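Local coordinates for CptN Toxin (Eubacterium rectale DSM 17629, PDB 4RMO), which is the toxin of a type III toxin-antitoxin system, probably an endoribonuclease held inactive in complex with its pseudoknotted RNA antitoxin and linked to bacteriophage resistance, at residues Q90-Y99 against Q143-L153. Residues are numbered along the deposited sequence; the frame is centred on the assembly and turned at random.
With nucleotides of chain B.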
loop_
_atom_site.group_PDB
_atom_site.type_symbol
_atom_site.label_atom_id
_atom_site.label_comp_id
_atom_site.label_asym_id
_atom_site.label_seq_id
_atom_site.Cartn_x
_atom_site.Cartn_y
_atom_site.Cartn_z
ATOM N N GLN A 90 -11.590 -12.354 -18.656
ATOM C CA GLN A 90 -12.101 -12.221 -20.021
ATOM C C GLN A 90 -13.582 -12.564 -20.159
ATOM O O GLN A 90 -14.285 -11.953 -20.951
ATOM C CB GLN A 90 -11.294 -13.129 -20.960
ATOM C CG GLN A 90 -11.280 -14.587 -20.530
ATOM C CD GLN A 90 -10.445 -15.450 -21.420
ATOM O OE1 GLN A 90 -9.443 -15.008 -21.982
ATOM N NE2 GLN A 90 -10.816 -16.737 -21.514
ATOM N N ASP A 91 -14.051 -13.533 -19.363
ATOM C CA ASP A 91 -15.377 -14.106 -19.544
ATOM C C ASP A 91 -16.296 -13.737 -18.413
ATOM O O ASP A 91 -17.275 -14.436 -18.117
ATOM C CB ASP A 91 -15.270 -15.614 -19.649
ATOM C CG ASP A 91 -14.585 -16.043 -20.909
ATOM O OD1 ASP A 91 -14.834 -15.441 -21.961
ATOM O OD2 ASP A 91 -13.829 -17.042 -20.876
HETATM N N MSE A 92 -15.989 -12.639 -17.767
HETATM C CA MSE A 92 -16.826 -12.195 -16.655
HETATM C C MSE A 92 -18.187 -11.778 -17.142
HETATM O O MSE A 92 -18.342 -11.384 -18.311
HETATM C CB MSE A 92 -16.171 -11.018 -15.963
HETATM C CG MSE A 92 -16.116 -9.797 -16.895
HETATM SE SE MSE A 92 -15.024 -8.382 -16.059
HETATM C CE MSE A 92 -16.167 -7.898 -14.552
ATOM N N PHE A 93 -19.163 -11.783 -16.242
ATOM C CA PHE A 93 -20.534 -11.534 -16.650
ATOM C C PHE A 93 -21.399 -11.173 -15.485
ATOM O O PHE A 93 -21.026 -11.400 -14.341
ATOM C CB PHE A 93 -21.115 -12.807 -17.305
ATOM C CG PHE A 93 -21.172 -13.986 -16.356
ATOM C CD1 PHE A 93 -22.257 -14.185 -15.532
ATOM C CD2 PHE A 93 -20.142 -14.883 -16.311
ATOM C CE1 PHE A 93 -22.326 -15.268 -14.699
ATOM C CE2 PHE A 93 -20.174 -15.967 -15.457
ATOM C CZ PHE A 93 -21.284 -16.152 -14.628
ATOM N N PRO A 94 -22.558 -10.591 -15.753
ATOM C CA PRO A 94 -23.412 -10.142 -14.662
ATOM C C PRO A 94 -24.486 -11.100 -14.285
ATOM O O PRO A 94 -24.896 -11.916 -15.085
ATOM C CB PRO A 94 -24.052 -8.897 -15.232
ATOM C CG PRO A 94 -24.161 -9.182 -16.691
ATOM C CD PRO A 94 -23.030 -10.101 -17.051
ATOM N N ILE A 95 -24.944 -11.001 -13.054
ATOM C CA ILE A 95 -25.930 -11.913 -12.550
ATOM C C ILE A 95 -26.754 -11.244 -11.438
ATOM O O ILE A 95 -26.376 -10.192 -10.932
ATOM C CB ILE A 95 -25.252 -13.165 -12.003
ATOM C CG1 ILE A 95 -26.221 -14.322 -11.950
ATOM C CG2 ILE A 95 -24.691 -12.955 -10.607
ATOM C CD1 ILE A 95 -25.520 -15.661 -12.021
ATOM N N SER A 96 -27.899 -11.822 -11.104
ATOM C CA SER A 96 -28.712 -11.320 -10.003
ATOM C C SER A 96 -28.858 -12.409 -8.988
ATOM O O SER A 96 -28.589 -13.577 -9.263
ATOM C CB SER A 96 -30.118 -10.868 -10.491
ATOM O OG SER A 96 -30.868 -11.942 -11.012
ATOM N N ASP A 97 -29.334 -12.014 -7.838
ATOM C CA ASP A 97 -29.344 -12.850 -6.667
ATOM C C ASP A 97 -30.082 -14.163 -6.835
ATOM O O ASP A 97 -29.699 -15.171 -6.243
ATOM C CB ASP A 97 -29.956 -12.075 -5.490
ATOM C CG ASP A 97 -29.128 -12.187 -4.261
ATOM O OD1 ASP A 97 -28.105 -11.458 -4.208
ATOM O OD2 ASP A 97 -29.514 -12.981 -3.354
ATOM N N LYS A 98 -31.188 -14.152 -7.566
ATOM C CA LYS A 98 -32.037 -15.332 -7.634
ATOM C C LYS A 98 -31.361 -16.483 -8.404
ATOM O O LYS A 98 -31.812 -17.610 -8.358
ATOM C CB LYS A 98 -33.370 -14.983 -8.276
ATOM C CG LYS A 98 -33.246 -14.524 -9.716
ATOM C CD LYS A 98 -34.611 -14.429 -10.382
ATOM C CE LYS A 98 -34.437 -14.100 -11.851
ATOM N NZ LYS A 98 -35.731 -14.099 -12.567
ATOM N N TYR A 99 -30.310 -16.162 -9.158
ATOM C CA TYR A 99 -29.595 -17.160 -9.897
ATOM C C TYR A 99 -28.458 -17.819 -9.115
ATOM O O TYR A 99 -27.764 -18.684 -9.640
ATOM C CB TYR A 99 -29.058 -16.535 -11.196
ATOM C CG TYR A 99 -30.096 -16.252 -12.243
ATOM C CD1 TYR A 99 -30.780 -17.278 -12.848
ATOM C CD2 TYR A 99 -30.368 -14.945 -12.650
ATOM C CE1 TYR A 99 -31.731 -17.028 -13.809
ATOM C CE2 TYR A 99 -31.301 -14.675 -13.642
ATOM C CZ TYR A 99 -31.976 -15.731 -14.219
ATOM O OH TYR A 99 -32.882 -15.502 -15.221
ATOM N N GLN A 143 -16.796 -14.292 -27.645
ATOM C CA GLN A 143 -16.965 -13.548 -26.452
ATOM C C GLN A 143 -18.439 -13.485 -26.020
ATOM O O GLN A 143 -19.298 -13.187 -26.832
ATOM C CB GLN A 143 -16.452 -12.188 -26.772
ATOM C CG GLN A 143 -16.312 -11.350 -25.579
ATOM C CD GLN A 143 -14.967 -10.712 -25.584
ATOM O OE1 GLN A 143 -14.862 -9.550 -25.944
ATOM N NE2 GLN A 143 -13.933 -11.463 -25.206
ATOM N N PRO A 144 -18.743 -13.753 -24.749
ATOM C CA PRO A 144 -20.145 -13.680 -24.303
ATOM C C PRO A 144 -20.731 -12.319 -24.509
ATOM O O PRO A 144 -20.027 -11.320 -24.333
ATOM C CB PRO A 144 -20.085 -13.951 -22.809
ATOM C CG PRO A 144 -18.698 -14.189 -22.467
ATOM C CD PRO A 144 -17.847 -14.215 -23.704
ATOM N N ASP A 145 -22.040 -12.280 -24.765
ATOM C CA ASP A 145 -22.781 -11.027 -24.961
ATOM C C ASP A 145 -23.313 -10.541 -23.648
ATOM O O ASP A 145 -24.484 -10.733 -23.290
ATOM C CB ASP A 145 -23.901 -11.241 -25.976
ATOM C CG ASP A 145 -24.567 -9.941 -26.414
ATOM O OD1 ASP A 145 -24.367 -8.864 -25.806
ATOM O OD2 ASP A 145 -25.354 -10.039 -27.347
ATOM N N ILE A 146 -22.413 -9.948 -22.889
ATOM C CA ILE A 146 -22.763 -9.499 -21.541
ATOM C C ILE A 146 -23.723 -8.289 -21.534
ATOM O O ILE A 146 -24.519 -8.141 -20.586
ATOM C CB ILE A 146 -21.520 -9.189 -20.688
ATOM C CG1 ILE A 146 -20.609 -8.159 -21.365
ATOM C CG2 ILE A 146 -20.748 -10.470 -20.440
ATOM C CD1 ILE A 146 -19.547 -7.606 -20.426
ATOM N N GLN A 147 -23.700 -7.491 -22.598
ATOM C CA GLN A 147 -24.696 -6.413 -22.735
ATOM C C GLN A 147 -26.140 -6.994 -22.757
ATOM O O GLN A 147 -27.032 -6.547 -22.032
ATOM C CB GLN A 147 -24.418 -5.576 -23.990
ATOM C CG GLN A 147 -25.244 -4.297 -24.118
ATOM C CD GLN A 147 -25.120 -3.357 -22.904
ATOM O OE1 GLN A 147 -24.098 -3.351 -22.184
ATOM N NE2 GLN A 147 -26.153 -2.531 -22.692
ATOM N N LYS A 148 -26.343 -8.017 -23.548
ATOM C CA LYS A 148 -27.645 -8.642 -23.622
ATOM C C LYS A 148 -28.075 -9.185 -22.249
ATOM O O LYS A 148 -29.199 -8.941 -21.805
ATOM C CB LYS A 148 -27.624 -9.765 -24.662
ATOM C CG LYS A 148 -28.983 -10.371 -24.950
ATOM C CD LYS A 148 -28.879 -11.368 -26.091
ATOM C CE LYS A 148 -29.815 -12.534 -25.815
ATOM N NZ LYS A 148 -30.163 -13.318 -27.032
ATOM N N ILE A 149 -27.154 -9.870 -21.562
ATOM C CA ILE A 149 -27.449 -10.403 -20.213
ATOM C C ILE A 149 -27.761 -9.283 -19.235
ATOM O O ILE A 149 -28.734 -9.347 -18.486
ATOM C CB ILE A 149 -26.283 -11.245 -19.652
ATOM C CG1 ILE A 149 -26.025 -12.464 -20.541
ATOM C CG2 ILE A 149 -26.642 -11.728 -18.255
ATOM C CD1 ILE A 149 -24.694 -13.132 -20.292
ATOM N N TYR A 150 -26.941 -8.246 -19.269
ATOM C CA TYR A 150 -27.124 -7.101 -18.393
ATOM C C TYR A 150 -28.519 -6.472 -18.565
ATOM O O TYR A 150 -29.210 -6.219 -17.587
ATOM C CB TYR A 150 -26.047 -6.070 -18.705
ATOM C CG TYR A 150 -25.924 -4.886 -17.787
ATOM C CD1 TYR A 150 -25.634 -5.049 -16.448
ATOM C CD2 TYR A 150 -25.973 -3.582 -18.284
ATOM C CE1 TYR A 150 -25.455 -3.960 -15.617
ATOM C CE2 TYR A 150 -25.783 -2.479 -17.467
ATOM C CZ TYR A 150 -25.532 -2.676 -16.136
ATOM O OH TYR A 150 -25.343 -1.609 -15.304
ATOM N N GLU A 151 -28.940 -6.277 -19.808
ATOM C CA GLU A 151 -30.297 -5.707 -20.078
ATOM C C GLU A 151 -31.392 -6.648 -19.617
ATOM O O GLU A 151 -32.345 -6.217 -18.994
ATOM C CB GLU A 151 -30.458 -5.375 -21.573
ATOM C CG GLU A 151 -29.490 -4.255 -21.971
ATOM C CD GLU A 151 -29.493 -3.928 -23.446
ATOM O OE1 GLU A 151 -30.081 -4.703 -24.238
ATOM O OE2 GLU A 151 -28.897 -2.901 -23.812
ATOM N N ARG A 152 -31.233 -7.949 -19.864
ATOM C CA ARG A 152 -32.240 -8.899 -19.378
ATOM C C ARG A 152 -32.391 -8.822 -17.874
ATOM O O ARG A 152 -33.517 -8.874 -17.362
ATOM C CB ARG A 152 -31.906 -10.314 -19.804
ATOM C CG ARG A 152 -33.036 -11.323 -19.658
ATOM C CD ARG A 152 -33.122 -12.267 -20.865
ATOM N NE ARG A 152 -33.674 -13.627 -20.708
ATOM C CZ ARG A 152 -34.472 -14.073 -19.738
ATOM N NH1 ARG A 152 -34.900 -13.299 -18.750
ATOM N NH2 ARG A 152 -34.844 -15.329 -19.777
ATOM N N LEU A 153 -31.272 -8.646 -17.163
ATOM C CA LEU A 153 -31.321 -8.584 -15.694
ATOM C C LEU A 153 -32.064 -7.348 -15.210
ATOM O O LEU A 153 -32.777 -7.416 -14.230
ATOM C CB LEU A 153 -29.916 -8.645 -15.060
ATOM C CG LEU A 153 -29.140 -9.952 -15.301
ATOM C CD1 LEU A 153 -27.703 -9.785 -14.861
ATOM C CD2 LEU A 153 -29.803 -11.128 -14.580
ATOM P P G B 3 -9.284 -24.045 -27.829
ATOM O OP1 G B 3 -8.270 -24.568 -28.721
ATOM O OP2 G B 3 -8.944 -23.836 -26.384
ATOM O "O5'" G B 3 -9.857 -22.643 -28.284
ATOM C "C5'" G B 3 -10.434 -22.453 -29.579
ATOM C "C4'" G B 3 -11.229 -21.163 -29.595
ATOM O "O4'" G B 3 -12.296 -21.265 -28.610
ATOM C "C3'" G B 3 -10.468 -19.909 -29.202
ATOM O "O3'" G B 3 -9.834 -19.290 -30.322
ATOM C "C2'" G B 3 -11.585 -19.015 -28.692
ATOM O "O2'" G B 3 -12.283 -18.339 -29.716
ATOM C "C1'" G B 3 -12.478 -20.022 -27.971
ATOM N N9 G B 3 -12.132 -20.172 -26.559
ATOM C C8 G B 3 -11.239 -21.059 -26.018
ATOM N N7 G B 3 -11.089 -20.916 -24.730
ATOM C C5 G B 3 -11.957 -19.888 -24.396
ATOM C C6 G B 3 -12.233 -19.298 -23.147
ATOM O O6 G B 3 -11.790 -19.605 -22.040
ATOM N N1 G B 3 -13.177 -18.279 -23.257
ATOM C C2 G B 3 -13.745 -17.857 -24.429
ATOM N N2 G B 3 -14.606 -16.835 -24.337
ATOM N N3 G B 3 -13.489 -18.398 -25.606
ATOM C C4 G B 3 -12.603 -19.412 -25.514
ATOM P P U B 4 -8.243 -19.370 -30.536
ATOM O OP1 U B 4 -8.052 -19.442 -31.996
ATOM O OP2 U B 4 -7.676 -20.410 -29.644
ATOM O "O5'" U B 4 -7.723 -17.989 -29.933
ATOM C "C5'" U B 4 -8.188 -16.737 -30.468
ATOM C "C4'" U B 4 -7.553 -15.597 -29.710
ATOM O "O4'" U B 4 -8.162 -15.524 -28.383
ATOM C "C3'" U B 4 -6.045 -15.708 -29.461
ATOM O "O3'" U B 4 -5.464 -14.421 -29.256
ATOM C "C2'" U B 4 -5.987 -16.358 -28.083
ATOM O "O2'" U B 4 -4.792 -16.171 -27.356
ATOM C "C1'" U B 4 -7.150 -15.645 -27.397
ATOM N N1 U B 4 -7.710 -16.361 -26.258
ATOM C C2 U B 4 -7.868 -15.675 -25.074
ATOM O O2 U B 4 -7.576 -14.505 -24.947
ATOM N N3 U B 4 -8.393 -16.414 -24.045
ATOM C C4 U B 4 -8.756 -17.747 -24.082
ATOM O O4 U B 4 -9.267 -18.260 -23.094
ATOM C C5 U B 4 -8.564 -18.382 -25.349
ATOM C C6 U B 4 -8.065 -17.686 -26.368
#
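Pro94 and Leu153 make the main apolar contact between strand 93-96 and helix 146-153. Pro94 lies against the helix: CD faces Ile146 CB, CG reaches Ile149 CG2 at 3.9 Å, and CB meets Leu153 CD1 at 3.8 Å. Leu153 forks over the strand, CD1 resting on the Pro94-Ile95 peptide while CD2 points between Ser96 OG and Tyr99 CE2. With CG2 beside its backbone N, Ile146 sets that methyl 3.3 Å from Met92 O. The chain's last helix runs nearly parallel to the strand, at 17° and 7.9 Å between axes; strand 93-96 pairs with strand 44-51 in an antiparallel sheet. Within its own segment Asp145 N-caps the helix, OD1 accepting from Lys148 N; Tyr99 OH bonds to Asp16 and Tyr150 OH to Asp38. Before the strand, side chains hydrogen-bond RNA bases, consistent with base-specific recognition of the antitoxin: both carboxylate oxygens of Asp91 grip the Watson-Crick edge of G3 of chain B, OD2 taking N1 at 2.8 Å and OD1 taking N2, while Pro144 CD packs 3.7 Å from that OD1. Gln90 pairs its amide with U4 of chain B, OE1 accepting from N3 and NE2 donating to O4, and NE2 also bonds Asp91 OD2.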